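Long-range contact in nucleoporin NUP170 (Chaetomium thermophilum, PDB 5HAX), which is a scaffold nucleoporin that probably forms part of the inner ring of the nuclear pore complex: residues S28-G33 against L344-F349. Residues are numbered along the deposited sequence; the frame is centred on the assembly and turned at random.
Sequences SYCRPG and LQFVKF. With EDO (1,2-ethanediol), chain G.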
loop_
_atom_site.group_PDB
_atom_site.type_symbol
_atom_site.label_atom_id
_atom_site.label_comp_id
_atom_site.label_asym_id
_atom_site.label_seq_id
_atom_site.Cartn_x
_atom_site.Cartn_y
_atom_site.Cartn_z
ATOM N N SER A 28 15.244 4.199 10.458
ATOM C CA SER A 28 16.085 5.380 10.622
ATOM C C SER A 28 15.369 6.513 11.343
ATOM O O SER A 28 16.026 7.303 12.032
ATOM C CB SER A 28 16.577 5.870 9.260
ATOM O OG SER A 28 17.362 4.878 8.621
ATOM N N TYR A 29 14.047 6.625 11.199
ATOM C CA TYR A 29 13.287 7.639 11.918
ATOM C C TYR A 29 12.405 7.052 13.011
ATOM O O TYR A 29 11.649 7.797 13.646
ATOM C CB TYR A 29 12.452 8.488 10.941
ATOM C CG TYR A 29 11.318 7.804 10.204
ATOM C CD1 TYR A 29 11.478 7.358 8.898
ATOM C CD2 TYR A 29 10.068 7.658 10.794
ATOM C CE1 TYR A 29 10.435 6.756 8.214
ATOM C CE2 TYR A 29 9.023 7.060 10.119
ATOM C CZ TYR A 29 9.210 6.613 8.830
ATOM O OH TYR A 29 8.165 6.019 8.159
ATOM N N CYS A 30 12.499 5.744 13.262
ATOM C CA CYS A 30 11.910 5.124 14.442
ATOM C C CYS A 30 13.015 4.465 15.258
ATOM O O CYS A 30 12.913 3.291 15.626
ATOM C CB CYS A 30 10.838 4.100 14.052
ATOM S SG CYS A 30 9.329 4.820 13.367
ATOM N N ARG A 31 14.081 5.215 15.528
ATOM C CA ARG A 31 15.199 4.689 16.288
ATOM C C ARG A 31 14.781 4.450 17.735
ATOM O O ARG A 31 13.769 4.986 18.193
ATOM C CB ARG A 31 16.380 5.655 16.235
ATOM C CG ARG A 31 17.100 5.694 14.897
ATOM C CD ARG A 31 18.074 6.854 14.846
ATOM N NE ARG A 31 17.378 8.138 14.872
ATOM C CZ ARG A 31 17.947 9.298 15.187
ATOM N NH1 ARG A 31 19.232 9.347 15.517
ATOM N NH2 ARG A 31 17.226 10.411 15.180
ATOM N N PRO A 32 15.544 3.644 18.473
ATOM C CA PRO A 32 15.200 3.374 19.875
ATOM C C PRO A 32 14.919 4.656 20.645
ATOM O O PRO A 32 15.714 5.598 20.635
ATOM C CB PRO A 32 16.439 2.648 20.404
ATOM C CG PRO A 32 17.009 1.970 19.205
ATOM C CD PRO A 32 16.724 2.877 18.036
ATOM N N GLY A 33 13.765 4.686 21.306
ATOM C CA GLY A 33 13.269 5.887 21.953
ATOM C C GLY A 33 11.768 6.011 21.789
ATOM O O GLY A 33 11.074 4.995 21.705
ATOM N N LEU A 344 10.986 -4.748 22.382
ATOM C CA LEU A 344 10.322 -3.466 22.191
ATOM C C LEU A 344 11.367 -2.357 22.139
ATOM O O LEU A 344 12.071 -2.111 23.124
ATOM C CB LEU A 344 9.316 -3.211 23.311
ATOM C CG LEU A 344 8.717 -1.802 23.353
ATOM C CD1 LEU A 344 8.134 -1.414 22.002
ATOM C CD2 LEU A 344 7.657 -1.704 24.438
ATOM N N GLN A 345 11.461 -1.688 20.993
ATOM C CA GLN A 345 12.492 -0.691 20.727
ATOM C C GLN A 345 11.971 0.737 20.714
ATOM O O GLN A 345 12.629 1.630 21.254
ATOM C CB GLN A 345 13.159 -0.977 19.375
ATOM C CG GLN A 345 13.976 -2.258 19.325
ATOM C CD GLN A 345 15.338 -2.111 19.975
ATOM O OE1 GLN A 345 15.585 -1.162 20.719
ATOM N NE2 GLN A 345 16.234 -3.048 19.689
ATOM N N PHE A 346 10.810 0.976 20.107
ATOM C CA PHE A 346 10.319 2.322 19.849
ATOM C C PHE A 346 8.821 2.381 20.109
ATOM O O PHE A 346 8.097 1.428 19.809
ATOM C CB PHE A 346 10.629 2.737 18.404
ATOM C CG PHE A 346 9.990 4.026 17.994
ATOM C CD1 PHE A 346 8.793 4.028 17.297
ATOM C CD2 PHE A 346 10.583 5.236 18.300
ATOM C CE1 PHE A 346 8.201 5.214 16.918
ATOM C CE2 PHE A 346 9.996 6.426 17.925
ATOM C CZ PHE A 346 8.802 6.417 17.233
ATOM N N VAL A 347 8.360 3.506 20.659
ATOM C CA VAL A 347 6.951 3.712 20.981
ATOM C C VAL A 347 6.498 5.031 20.368
ATOM O O VAL A 347 7.126 6.071 20.590
ATOM C CB VAL A 347 6.702 3.732 22.503
ATOM C CG1 VAL A 347 5.218 3.943 22.797
ATOM C CG2 VAL A 347 7.198 2.448 23.148
ATOM N N LYS A 348 5.397 4.987 19.616
ATOM C CA LYS A 348 4.701 6.191 19.176
ATOM C C LYS A 348 3.499 6.398 20.091
ATOM O O LYS A 348 2.546 5.610 20.064
ATOM C CB LYS A 348 4.270 6.085 17.713
ATOM C CG LYS A 348 3.738 7.397 17.126
ATOM C CD LYS A 348 4.834 8.464 17.027
ATOM C CE LYS A 348 4.266 9.864 16.829
ATOM N NZ LYS A 348 3.985 10.180 15.403
ATOM N N PHE A 349 3.549 7.452 20.902
ATOM C CA PHE A 349 2.475 7.740 21.836
ATOM C C PHE A 349 1.320 8.459 21.142
ATOM O O PHE A 349 1.491 9.041 20.069
ATOM C CB PHE A 349 2.997 8.582 22.997
ATOM C CG PHE A 349 3.838 7.808 23.975
ATOM C CD1 PHE A 349 3.245 7.033 24.959
ATOM C CD2 PHE A 349 5.221 7.858 23.913
ATOM C CE1 PHE A 349 4.014 6.322 25.860
ATOM C CE2 PHE A 349 5.995 7.148 24.814
ATOM C CZ PHE A 349 5.389 6.379 25.787
HETATM C C1 EDO G . 15.380 0.377 14.655
HETATM O O1 EDO G . 15.820 1.728 14.487
HETATM C C2 EDO G . 15.057 0.122 16.123
HETATM O O2 EDO G . 14.122 1.105 16.583
#
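CB of Cys30 lies over one face of the Phe346 ring, toward its rim. It sits 4.0 Å from the ring centroid, 17° off the normal, in a CH-pi contact. The sulfur comes in more obliquely, with SG of Cys30 3.7 Å from CE1 of Phe346. CG of Phe346 is anti to the backbone N (chi1 172°), which sets the ring against the loop Cys30 to Gly33. Arg31 O approaches CD2 of Phe346 at 3.2 Å, and Gly33 O also lies near that carbon. Tyr425 touches both Cys30 and Phe346. With an alanine at Phe346, Cys30 is likely to lose the ring surface against its CB and SG to a gap. Beside the ring, two backbone hydrogen bonds join the two segments. Gly33 N donates to Gln345 O, and Val347 N to Gly33 O, both at 3.3 Å. They pair Gly33 in parallel with Phe346. Strand 33-35 becomes an outer strand of a mixed sheet, consistent with a blade of the Nup133-like beta-propeller. The other strands of that sheet are antiparallel. On strand 341-348, Gln345 and Phe346 form a classic beta bulge opposite Phe320. The side chains of Pro32 and Gln345 run side by side in the same direction, with CG of Pro32 3.8 Å from OE1 of Gln345. An ethanediol, probably from the crystallisation liquor, lies against both residues, and its O2 donates to Cys30 O at 2.7 Å.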